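Local atomic coordinates of putative glutathione S-transferase (Sinorhizobium meliloti, PDB entry 4MDC), a protein that probably catalyses the conjugation of glutathione to electrophilic substrates, working as a homodimer of the glutathione S-transferase family. Residues L40-Q48 with T96-L107; D193-D204 with W220-F230. All coordinates share one frame; numbering follows the deposited sequence. Where two conformers were deposited one is given.

Contact 1: L40-Q48 with T96-L107; sequences LILSEYGYQ and TSGIMKRDRRLL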
loop_
_atom_site.group_PDB
_atom_site.type_symbol
_atom_site.label_atom_id
_atom_site.label_comp_id
_atom_site.label_asym_id
_atom_site.label_seq_id
_atom_site.Cartn_x
_atom_site.Cartn_y
_atom_site.Cartn_z
ATOM N N LEU B 40 -15.286 1.971 9.880
ATOM C CA LEU B 40 -15.939 0.737 10.190
ATOM C C LEU B 40 -15.252 0.001 11.310
ATOM O O LEU B 40 -15.941 -0.545 12.209
ATOM C CB LEU B 40 -16.065 -0.161 8.955
ATOM C CG LEU B 40 -17.031 0.280 7.855
ATOM C CD1 LEU B 40 -16.845 -0.581 6.605
ATOM C CD2 LEU B 40 -18.467 0.209 8.339
ATOM N N ILE B 41 -13.929 -0.028 11.281
ATOM C CA ILE B 41 -13.203 -0.628 12.390
ATOM C C ILE B 41 -13.486 0.059 13.732
ATOM O O ILE B 41 -13.811 -0.607 14.735
ATOM C CB ILE B 41 -11.675 -0.647 12.168
ATOM C CG1 ILE B 41 -11.337 -1.401 10.878
ATOM C CG2 ILE B 41 -11.032 -1.255 13.382
ATOM C CD1 ILE B 41 -9.921 -1.119 10.435
ATOM N N LEU B 42 -13.422 1.383 13.712
ATOM C CA LEU B 42 -13.682 2.188 14.909
ATOM C C LEU B 42 -15.100 1.927 15.442
ATOM O O LEU B 42 -15.240 1.701 16.646
ATOM C CB LEU B 42 -13.415 3.652 14.640
ATOM C CG LEU B 42 -11.977 4.085 14.364
ATOM C CD1 LEU B 42 -11.902 5.472 13.734
ATOM C CD2 LEU B 42 -11.184 4.059 15.664
ATOM N N SER B 43 -16.121 1.896 14.573
ATOM C CA SER B 43 -17.484 1.551 15.000
ATOM C C SER B 43 -17.656 0.128 15.533
ATOM O O SER B 43 -18.297 -0.070 16.562
ATOM C CB SER B 43 -18.531 1.775 13.888
ATOM O OG SER B 43 -18.473 3.091 13.510
ATOM N N GLU B 44 -17.074 -0.853 14.849
ATOM C CA GLU B 44 -17.150 -2.256 15.265
ATOM C C GLU B 44 -16.565 -2.422 16.665
ATOM O O GLU B 44 -17.055 -3.210 17.454
ATOM C CB GLU B 44 -16.384 -3.185 14.266
ATOM C CG GLU B 44 -17.077 -3.416 12.921
ATOM C CD GLU B 44 -18.297 -4.341 12.969
ATOM O OE1 GLU B 44 -18.300 -5.280 13.784
ATOM O OE2 GLU B 44 -19.286 -4.149 12.171
ATOM N N TYR B 45 -15.525 -1.648 16.962
ATOM C CA TYR B 45 -14.824 -1.728 18.262
ATOM C C TYR B 45 -15.348 -0.699 19.295
ATOM O O TYR B 45 -14.806 -0.580 20.368
ATOM C CB TYR B 45 -13.298 -1.587 18.060
ATOM C CG TYR B 45 -12.599 -2.767 17.449
ATOM C CD1 TYR B 45 -13.214 -3.996 17.333
ATOM C CD2 TYR B 45 -11.267 -2.658 17.014
ATOM C CE1 TYR B 45 -12.554 -5.072 16.769
ATOM C CE2 TYR B 45 -10.600 -3.727 16.471
ATOM C CZ TYR B 45 -11.241 -4.929 16.336
ATOM O OH TYR B 45 -10.589 -6.055 15.875
ATOM N N GLY B 46 -16.383 0.050 18.952
ATOM C CA GLY B 46 -17.050 0.908 19.948
ATOM C C GLY B 46 -16.316 2.196 20.277
ATOM O O GLY B 46 -16.608 2.842 21.289
ATOM N N TYR B 47 -15.410 2.624 19.414
ATOM C CA TYR B 47 -14.760 3.913 19.580
ATOM C C TYR B 47 -15.737 5.026 19.223
ATOM O O TYR B 47 -16.590 4.853 18.327
ATOM C CB TYR B 47 -13.555 4.091 18.647
ATOM C CG TYR B 47 -12.316 3.344 19.040
ATOM C CD1 TYR B 47 -12.256 2.005 18.861
ATOM C CD2 TYR B 47 -11.223 4.015 19.540
ATOM C CE1 TYR B 47 -11.093 1.287 19.195
ATOM C CE2 TYR B 47 -10.050 3.299 19.881
ATOM C CZ TYR B 47 -10.009 1.966 19.688
ATOM O OH TYR B 47 -8.811 1.288 20.069
ATOM N N GLN B 48 -15.536 6.176 19.850
ATOM C CA GLN B 48 -16.194 7.434 19.438
ATOM C C GLN B 48 -15.103 8.284 18.873
ATOM O O GLN B 48 -14.052 8.401 19.500
ATOM C CB GLN B 48 -16.822 8.146 20.621
ATOM C CG GLN B 48 -17.979 7.344 21.173
ATOM C CD GLN B 48 -18.925 8.186 21.993
ATOM O OE1 GLN B 48 -18.496 9.048 22.772
ATOM N NE2 GLN B 48 -20.221 7.994 21.768
ATOM N N THR B 96 -3.752 -2.055 19.937
ATOM C CA THR B 96 -4.079 -1.224 21.092
ATOM C C THR B 96 -5.516 -1.288 21.537
ATOM O O THR B 96 -5.845 -0.689 22.560
ATOM C CB THR B 96 -3.807 0.264 20.807
ATOM O OG1 THR B 96 -4.589 0.720 19.701
ATOM C CG2 THR B 96 -2.299 0.484 20.517
ATOM N N SER B 97 -6.381 -1.977 20.802
ATOM C CA SER B 97 -7.828 -1.885 21.125
ATOM C C SER B 97 -8.207 -2.677 22.375
ATOM O O SER B 97 -9.199 -2.374 23.008
ATOM C CB SER B 97 -8.748 -2.248 19.938
ATOM O OG SER B 97 -8.737 -1.252 18.956
ATOM N N GLY B 98 -7.400 -3.655 22.772
ATOM C CA GLY B 98 -7.561 -4.359 24.053
ATOM C C GLY B 98 -8.960 -4.850 24.350
ATOM O O GLY B 98 -9.486 -5.615 23.576
ATOM N N ILE B 99 -9.585 -4.356 25.427
ATOM C CA ILE B 99 -10.923 -4.784 25.806
ATOM C C ILE B 99 -12.012 -4.459 24.757
ATOM O O ILE B 99 -13.010 -5.158 24.679
ATOM C CB ILE B 99 -11.371 -4.224 27.175
ATOM C CG1 ILE B 99 -11.424 -2.710 27.209
ATOM C CG2 ILE B 99 -10.464 -4.749 28.279
ATOM C CD1 ILE B 99 -11.781 -2.152 28.578
HETATM N N MSE B 100 -11.770 -3.459 23.921
HETATM C CA MSE B 100 -12.739 -3.032 22.889
HETATM C C MSE B 100 -12.815 -4.024 21.719
HETATM O O MSE B 100 -13.820 -4.026 21.003
HETATM C CB MSE B 100 -12.390 -1.660 22.348
HETATM C CG MSE B 100 -12.348 -0.507 23.338
HETATM SE SE MSE B 100 -13.805 -0.526 24.643
HETATM C CE MSE B 100 -15.239 0.197 23.529
ATOM N N LYS B 101 -11.801 -4.902 21.558
ATOM C CA LYS B 101 -11.849 -5.985 20.531
ATOM C C LYS B 101 -12.139 -7.391 21.050
ATOM O O LYS B 101 -12.198 -8.343 20.259
ATOM C CB LYS B 101 -10.578 -5.977 19.645
ATOM C CG LYS B 101 -9.245 -6.424 20.231
ATOM C CD LYS B 101 -8.174 -6.508 19.148
ATOM C CE LYS B 101 -6.973 -7.400 19.488
ATOM N NZ LYS B 101 -6.675 -7.263 20.894
ATOM N N ARG B 102 -12.337 -7.522 22.369
ATOM C CA ARG B 102 -12.524 -8.812 23.024
ATOM C C ARG B 102 -13.702 -9.533 22.404
ATOM O O ARG B 102 -14.776 -8.945 22.210
ATOM C CB ARG B 102 -12.749 -8.634 24.548
ATOM N N ASP B 103 -13.497 -10.789 22.027
ATOM C CA ASP B 103 -14.592 -11.600 21.443
ATOM C C ASP B 103 -15.083 -11.123 20.087
ATOM O O ASP B 103 -16.017 -11.709 19.561
ATOM C CB ASP B 103 -15.792 -11.700 22.420
ATOM C CG ASP B 103 -15.406 -12.335 23.749
ATOM O OD1 ASP B 103 -14.654 -13.341 23.715
ATOM O OD2 ASP B 103 -15.816 -11.800 24.814
ATOM N N ARG B 104 -14.474 -10.102 19.479
ATOM C CA ARG B 104 -14.943 -9.613 18.195
ATOM C C ARG B 104 -13.775 -9.161 17.327
ATOM O O ARG B 104 -13.882 -8.232 16.546
ATOM C CB ARG B 104 -15.976 -8.477 18.342
ATOM C CG ARG B 104 -15.531 -7.332 19.226
ATOM C CD ARG B 104 -16.702 -6.401 19.532
ATOM N NE ARG B 104 -16.247 -5.201 20.201
ATOM C CZ ARG B 104 -17.051 -4.213 20.579
ATOM N NH1 ARG B 104 -18.355 -4.350 20.445
ATOM N NH2 ARG B 104 -16.554 -3.141 21.148
ATOM N N ARG B 105 -12.685 -9.877 17.405
ATOM C CA ARG B 105 -11.458 -9.480 16.749
ATOM C C ARG B 105 -11.549 -9.590 15.209
ATOM O O ARG B 105 -11.864 -10.637 14.695
ATOM C CB ARG B 105 -10.303 -10.328 17.271
ATOM C CG ARG B 105 -8.921 -9.788 16.886
ATOM C CD ARG B 105 -7.766 -10.689 17.301
ATOM N NE ARG B 105 -6.458 -10.059 17.033
ATOM C CZ ARG B 105 -5.268 -10.576 17.338
ATOM N NH1 ARG B 105 -5.169 -11.762 17.963
ATOM N NH2 ARG B 105 -4.167 -9.890 17.044
ATOM N N LEU B 106 -11.159 -8.542 14.511
ATOM C CA LEU B 106 -11.250 -8.461 13.060
ATOM C C LEU B 106 -9.961 -8.879 12.282
ATOM O O LEU B 106 -9.983 -8.999 11.057
ATOM C CB LEU B 106 -11.640 -7.064 12.676
ATOM C CG LEU B 106 -13.042 -6.682 13.131
ATOM C CD1 LEU B 106 -13.165 -5.186 13.090
ATOM C CD2 LEU B 106 -14.076 -7.385 12.254
ATOM N N LEU B 107 -8.839 -9.022 13.019
ATOM C CA LEU B 107 -7.561 -9.545 12.503
ATOM C C LEU B 107 -7.081 -10.752 13.320
ATOM O O LEU B 107 -6.702 -10.609 14.482
ATOM C CB LEU B 107 -6.441 -8.519 12.656
ATOM C CG LEU B 107 -5.125 -8.806 11.898
ATOM C CD1 LEU B 107 -5.303 -8.934 10.390
ATOM C CD2 LEU B 107 -4.136 -7.687 12.190
HETATM O O HOH W 1 -16.073 -7.510 14.995
HETATM O O HOH W 2 -6.275 2.649 20.316
#
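Tyr45, just after helix 33-44, reaches into the 96-107 segment and is held there by its hydroxyl and its ring. The backbone N of Leu106 donates to Tyr45 OH at 2.9 Å, and the bond is fairly straight (163°). Ser97 OG lies 2.8 Å from Tyr47 OH, at the edge of the Tyr47 ring and near its plane; it is also bonded to Leu93 O in helix 86-96. Water 2 joins Tyr47 OH to Thr96 OG1.

The arginine contact is of another kind. Arg104 CG lies between the backbone N and the carbonyl carbon (chi1 52°), and the extended chain carries the guanidinium to Met100 O. NE and NH2 of Arg104 both donate to this oxygen, side-on, at 2.8 Å and 2.9 Å. The grip ties the last residue of the type II turn 101-104 back to Met100, just before the turn. Glu44 O sits over the centre of one guanidinium face, 3.3 Å from Arg104 CZ.

Apolar packing fills in between. Lys101 CB makes a CH-pi contact over one face of the Tyr45 ring, 3.7 Å from the centroid. Leu106 CD1 meets Tyr45 CE1 at 3.7 Å, the leucine running antiparallel alongside the ring.

Gly46 ends the helix in a Schellman motif. The contact packs this helix end of the thioredoxin-like domain against the linker to the helical domain, within the two-domain plan of glutathione S-transferases.

Contact 2: D193-D204 with W220-F230; sequences DLAAAAAISVLD and WYQRLKSRPSF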
loop_
_atom_site.group_PDB
_atom_site.type_symbol
_atom_site.label_atom_id
_atom_site.label_comp_id
_atom_site.label_asym_id
_atom_site.label_seq_id
_atom_site.Cartn_x
_atom_site.Cartn_y
_atom_site.Cartn_z
ATOM N N ASP B 193 -13.419 -8.175 4.729
ATOM C CA ASP B 193 -14.858 -7.841 4.484
ATOM C C ASP B 193 -15.099 -6.348 4.603
ATOM O O ASP B 193 -15.787 -5.704 3.752
ATOM C CB ASP B 193 -15.767 -8.583 5.465
ATOM C CG ASP B 193 -15.631 -10.062 5.385
ATOM O OD1 ASP B 193 -16.243 -10.693 4.493
ATOM O OD2 ASP B 193 -14.836 -10.591 6.234
ATOM N N LEU B 194 -14.536 -5.723 5.638
ATOM C CA LEU B 194 -14.719 -4.291 5.864
ATOM C C LEU B 194 -14.101 -3.473 4.762
ATOM O O LEU B 194 -14.630 -2.447 4.299
ATOM C CB LEU B 194 -14.240 -3.821 7.227
ATOM C CG LEU B 194 -14.811 -4.510 8.451
ATOM C CD1 LEU B 194 -14.314 -3.868 9.721
ATOM C CD2 LEU B 194 -16.314 -4.545 8.428
ATOM N N ALA B 195 -12.928 -3.841 4.302
ATOM C CA ALA B 195 -12.280 -3.107 3.208
ATOM C C ALA B 195 -13.057 -3.196 1.890
ATOM O O ALA B 195 -13.201 -2.189 1.196
ATOM C CB ALA B 195 -10.883 -3.683 2.996
ATOM N N ALA B 196 -13.528 -4.392 1.563
ATOM C CA ALA B 196 -14.307 -4.570 0.349
ATOM C C ALA B 196 -15.595 -3.754 0.450
ATOM O O ALA B 196 -15.965 -3.054 -0.458
ATOM C CB ALA B 196 -14.644 -6.035 0.138
ATOM N N ALA B 197 -16.233 -3.849 1.591
ATOM C CA ALA B 197 -17.520 -3.178 1.761
ATOM C C ALA B 197 -17.347 -1.687 1.669
ATOM O O ALA B 197 -18.210 -0.975 1.182
ATOM C CB ALA B 197 -18.157 -3.564 3.066
ATOM N N ALA B 198 -16.248 -1.211 2.219
ATOM C CA ALA B 198 -15.976 0.207 2.145
ATOM C C ALA B 198 -15.822 0.696 0.694
ATOM O O ALA B 198 -16.388 1.674 0.323
ATOM C CB ALA B 198 -14.744 0.538 2.940
ATOM N N ALA B 199 -15.056 -0.040 -0.106
ATOM C CA ALA B 199 -14.819 0.275 -1.517
ATOM C C ALA B 199 -16.123 0.149 -2.325
ATOM O O ALA B 199 -16.496 1.099 -3.036
ATOM C CB ALA B 199 -13.763 -0.620 -2.111
ATOM N N ILE B 200 -16.865 -0.938 -2.076
ATOM C CA ILE B 200 -18.140 -1.102 -2.769
ATOM C C ILE B 200 -19.129 0.006 -2.413
ATOM O O ILE B 200 -19.879 0.445 -3.307
ATOM C CB ILE B 200 -18.805 -2.459 -2.402
ATOM C CG1 ILE B 200 -18.028 -3.591 -3.041
ATOM C CG2 ILE B 200 -20.264 -2.519 -2.778
ATOM C CD1 ILE B 200 -17.747 -3.497 -4.466
ATOM N N SER B 201 -19.146 0.440 -1.160
ATOM C CA SER B 201 -20.125 1.455 -0.724
ATOM C C SER B 201 -19.921 2.771 -1.437
ATOM O O SER B 201 -20.908 3.519 -1.745
ATOM C CB SER B 201 -20.118 1.648 0.797
ATOM O OG SER B 201 -18.983 2.365 1.257
ATOM N N VAL B 202 -18.671 3.098 -1.766
ATOM C CA VAL B 202 -18.370 4.347 -2.509
ATOM C C VAL B 202 -18.904 4.249 -3.957
ATOM O O VAL B 202 -19.562 5.180 -4.477
ATOM C CB VAL B 202 -16.867 4.648 -2.472
ATOM C CG1 VAL B 202 -16.456 5.753 -3.416
ATOM C CG2 VAL B 202 -16.429 4.999 -1.043
ATOM N N LEU B 203 -18.542 3.145 -4.618
ATOM C CA LEU B 203 -18.997 2.898 -5.960
ATOM C C LEU B 203 -20.524 2.842 -6.007
ATOM O O LEU B 203 -21.119 3.335 -6.970
ATOM C CB LEU B 203 -18.366 1.642 -6.536
ATOM C CG LEU B 203 -16.847 1.831 -6.694
ATOM C CD1 LEU B 203 -16.171 0.501 -7.031
ATOM C CD2 LEU B 203 -16.532 2.844 -7.754
ATOM N N ASP B 204 -21.137 2.219 -4.989
ATOM C CA ASP B 204 -22.593 2.067 -4.977
ATOM C C ASP B 204 -23.259 3.385 -4.756
ATOM O O ASP B 204 -24.292 3.664 -5.420
ATOM C CB ASP B 204 -23.018 1.048 -3.924
ATOM C CG ASP B 204 -24.464 0.540 -4.142
ATOM O OD1 ASP B 204 -24.833 0.208 -5.289
ATOM O OD2 ASP B 204 -25.180 0.535 -3.118
ATOM N N TRP B 220 -23.583 -11.093 -0.148
ATOM C CA TRP B 220 -22.547 -10.743 0.819
ATOM C C TRP B 220 -22.622 -9.271 1.268
ATOM O O TRP B 220 -22.529 -8.941 2.497
ATOM C CB TRP B 220 -21.149 -11.157 0.263
ATOM C CG TRP B 220 -20.030 -10.506 0.995
ATOM C CD1 TRP B 220 -19.313 -11.004 2.059
ATOM C CD2 TRP B 220 -19.507 -9.194 0.747
ATOM N NE1 TRP B 220 -18.429 -10.076 2.509
ATOM C CE2 TRP B 220 -18.505 -8.959 1.705
ATOM C CE3 TRP B 220 -19.765 -8.216 -0.212
ATOM C CZ2 TRP B 220 -17.775 -7.780 1.725
ATOM C CZ3 TRP B 220 -19.063 -7.073 -0.200
ATOM C CH2 TRP B 220 -18.114 -6.810 0.797
ATOM N N TYR B 221 -22.836 -8.346 0.305
ATOM C CA TYR B 221 -22.889 -6.930 0.643
ATOM C C TYR B 221 -24.112 -6.560 1.482
ATOM O O TYR B 221 -24.041 -5.719 2.386
ATOM C CB TYR B 221 -22.829 -6.063 -0.599
ATOM C CG TYR B 221 -22.785 -4.586 -0.311
ATOM C CD1 TYR B 221 -21.729 -4.004 0.385
ATOM C CD2 TYR B 221 -23.823 -3.745 -0.733
ATOM C CE1 TYR B 221 -21.682 -2.628 0.627
ATOM C CE2 TYR B 221 -23.777 -2.383 -0.464
ATOM C CZ TYR B 221 -22.718 -1.840 0.240
ATOM O OH TYR B 221 -22.641 -0.481 0.469
ATOM N N GLN B 222 -25.212 -7.225 1.209
ATOM C CA GLN B 222 -26.405 -7.027 2.004
ATOM C C GLN B 222 -26.141 -7.358 3.472
ATOM O O GLN B 222 -26.612 -6.636 4.344
ATOM C CB GLN B 222 -27.578 -7.824 1.422
ATOM C CG GLN B 222 -28.917 -7.207 1.718
ATOM C CD GLN B 222 -29.391 -7.692 3.049
ATOM O OE1 GLN B 222 -28.887 -8.723 3.558
ATOM N NE2 GLN B 222 -30.331 -6.977 3.644
ATOM N N ARG B 223 -25.344 -8.386 3.750
ATOM C CA ARG B 223 -24.931 -8.692 5.100
ATOM C C ARG B 223 -24.064 -7.613 5.696
ATOM O O ARG B 223 -24.270 -7.263 6.861
ATOM C CB ARG B 223 -24.136 -10.011 5.222
ATOM C CG ARG B 223 -24.932 -11.302 5.102
ATOM C CD ARG B 223 -23.961 -12.488 5.305
ATOM N NE ARG B 223 -23.543 -13.068 4.030
ATOM C CZ ARG B 223 -22.316 -13.505 3.749
ATOM N NH1 ARG B 223 -21.280 -13.372 4.636
ATOM N NH2 ARG B 223 -22.089 -14.044 2.558
ATOM N N LEU B 224 -23.076 -7.104 4.975
ATOM C CA LEU B 224 -22.245 -6.036 5.542
ATOM C C LEU B 224 -23.038 -4.714 5.754
ATOM O O LEU B 224 -22.916 -4.066 6.802
ATOM C CB LEU B 224 -21.080 -5.721 4.665
ATOM C CG LEU B 224 -19.809 -6.568 4.898
ATOM C CD1 LEU B 224 -19.136 -6.228 6.227
ATOM C CD2 LEU B 224 -20.105 -8.061 4.845
ATOM N N LYS B 225 -23.794 -4.322 4.738
ATOM C CA LYS B 225 -24.491 -3.033 4.805
ATOM C C LYS B 225 -25.554 -2.981 5.876
ATOM O O LYS B 225 -25.969 -1.879 6.277
ATOM C CB LYS B 225 -25.020 -2.575 3.416
ATOM C CG LYS B 225 -26.446 -2.914 3.066
ATOM C CD LYS B 225 -26.798 -2.536 1.625
ATOM C CE LYS B 225 -27.052 -1.046 1.492
ATOM N NZ LYS B 225 -27.876 -0.745 0.290
ATOM N N SER B 226 -26.002 -4.146 6.336
ATOM C CA SER B 226 -26.993 -4.217 7.428
ATOM C C SER B 226 -26.397 -4.172 8.821
ATOM O O SER B 226 -27.119 -4.105 9.791
ATOM C CB SER B 226 -27.893 -5.436 7.305
ATOM O OG SER B 226 -27.166 -6.629 7.423
ATOM N N ARG B 227 -25.083 -4.179 8.942
ATOM C CA ARG B 227 -24.491 -4.141 10.277
ATOM C C ARG B 227 -24.654 -2.747 10.883
ATOM O O ARG B 227 -24.622 -1.762 10.163
ATOM C CB ARG B 227 -23.006 -4.517 10.210
ATOM C CG ARG B 227 -22.806 -5.959 9.823
ATOM C CD ARG B 227 -21.326 -6.330 9.725
ATOM N NE ARG B 227 -20.648 -6.451 11.012
ATOM C CZ ARG B 227 -20.615 -7.546 11.755
ATOM N NH1 ARG B 227 -21.245 -8.656 11.380
ATOM N NH2 ARG B 227 -19.975 -7.535 12.903
ATOM N N PRO B 228 -24.739 -2.656 12.214
ATOM C CA PRO B 228 -24.838 -1.325 12.840
ATOM C C PRO B 228 -23.718 -0.364 12.464
ATOM O O PRO B 228 -23.904 0.836 12.368
ATOM C CB PRO B 228 -24.772 -1.651 14.348
ATOM C CG PRO B 228 -25.443 -3.003 14.432
ATOM C CD PRO B 228 -24.931 -3.729 13.197
ATOM N N SER B 229 -22.504 -0.902 12.309
ATOM C CA SER B 229 -21.322 -0.084 11.965
ATOM C C SER B 229 -21.506 0.654 10.631
ATOM O O SER B 229 -20.858 1.678 10.395
ATOM C CB SER B 229 -20.043 -0.984 11.910
ATOM O OG SER B 229 -20.237 -2.035 10.955
ATOM N N PHE B 230 -22.384 0.124 9.753
ATOM C CA PHE B 230 -22.613 0.711 8.447
ATOM C C PHE B 230 -23.590 1.866 8.491
ATOM O O PHE B 230 -23.653 2.623 7.535
ATOM C CB PHE B 230 -23.142 -0.341 7.444
ATOM C CG PHE B 230 -22.253 -0.458 6.197
ATOM C CD1 PHE B 230 -21.125 -1.234 6.243
ATOM C CD2 PHE B 230 -22.565 0.185 5.019
ATOM C CE1 PHE B 230 -20.282 -1.359 5.131
ATOM C CE2 PHE B 230 -21.751 0.073 3.877
ATOM C CZ PHE B 230 -20.580 -0.698 3.952
HETATM O O HOH W 3 -24.728 0.808 -0.446
HETATM O O HOH W 4 -26.785 -1.527 -2.241
#
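Trp220 meets the helix 193-204 with the edge of its indole. Its NE1 donates to Asp193 OD1 at 3.0 Å, fairly straight (163°) and close to the ring plane; OD1 accepts through its anti lone pair. The same oxygen accepts from Leu184 N, and Asp193 OD2 accepts from Ser190 N. Both carboxylate oxygens are thus engaged. Further along the indole, Trp220 CH2 touches Ala196 CB at 3.6 Å, and the backbone N of Ala197 lies at the ring edge.

Tyr221 is the knob of this contact. It sits in a hole formed by Ala197, Ile200, Ser201 and Asp204. A chi1 of -176°, with CG anti to N, sends the ring across to Ile200 and Ser201. Ile200 CG2 lies over the centre of one ring face, 3.8 Å from the centroid. Lys225 CB lies on the opposite face. Tyr221 OH touches Ser201 CB at 3.3 Å and donates to water 3.

Leu224 comes one turn after Trp220. Its CG packs on Ala197 CB at 3.9 Å, and its CD1 reaches Leu194 CD2, the two leucine side chains meeting roughly perpendicular. Lys225 NZ reaches Asp204 OD2 through water 4; Asp204 OD2 also accepts from water 3. Asp204 OD1 is hydrogen-bonded to His246 NE2 and Trp211 NE1.

Phe230 closes the segment. Its CE1 meets Ala197 CB at 3.7 Å, while Ala197 O and Ser201 CB lie at the ring edge.

The axes of 193-204 and 220-225 cross at -95°, and Ala197 touches four of these side chains. Small alanines let bulky side chains come near the helix backbone. The chemistry is thus mainly apolar and buried, with polar groups at its ends: a directly bonded carboxylate at Asp193 and one at Asp204 bridged through OD2 by water.

Overall arrangement
The contacts follow in series along the chain: contact 1 closes before contact 2 opens. Their centres are about 17 Å apart. Contact 1 joins helix 33-44 to the loop between helices 86-96 and 111-145. Contact 2 crosses helices 191-205 and 215-225 in the C-terminal domain, nearer the centre of the chain. They meet directly. Glu44 OE2 forms a salt bridge with Arg227 NE and a probable hydrogen bond with Ser229 OG, and Leu40 packs on Phe230. Ile41 and Leu106 both touch Leu194 of helix 191-205. Helix 33-44 of the N-terminal domain therefore rests on the helical domain. Contact 2 shapes the helical surface beneath it, and contact 1 adjoins that surface.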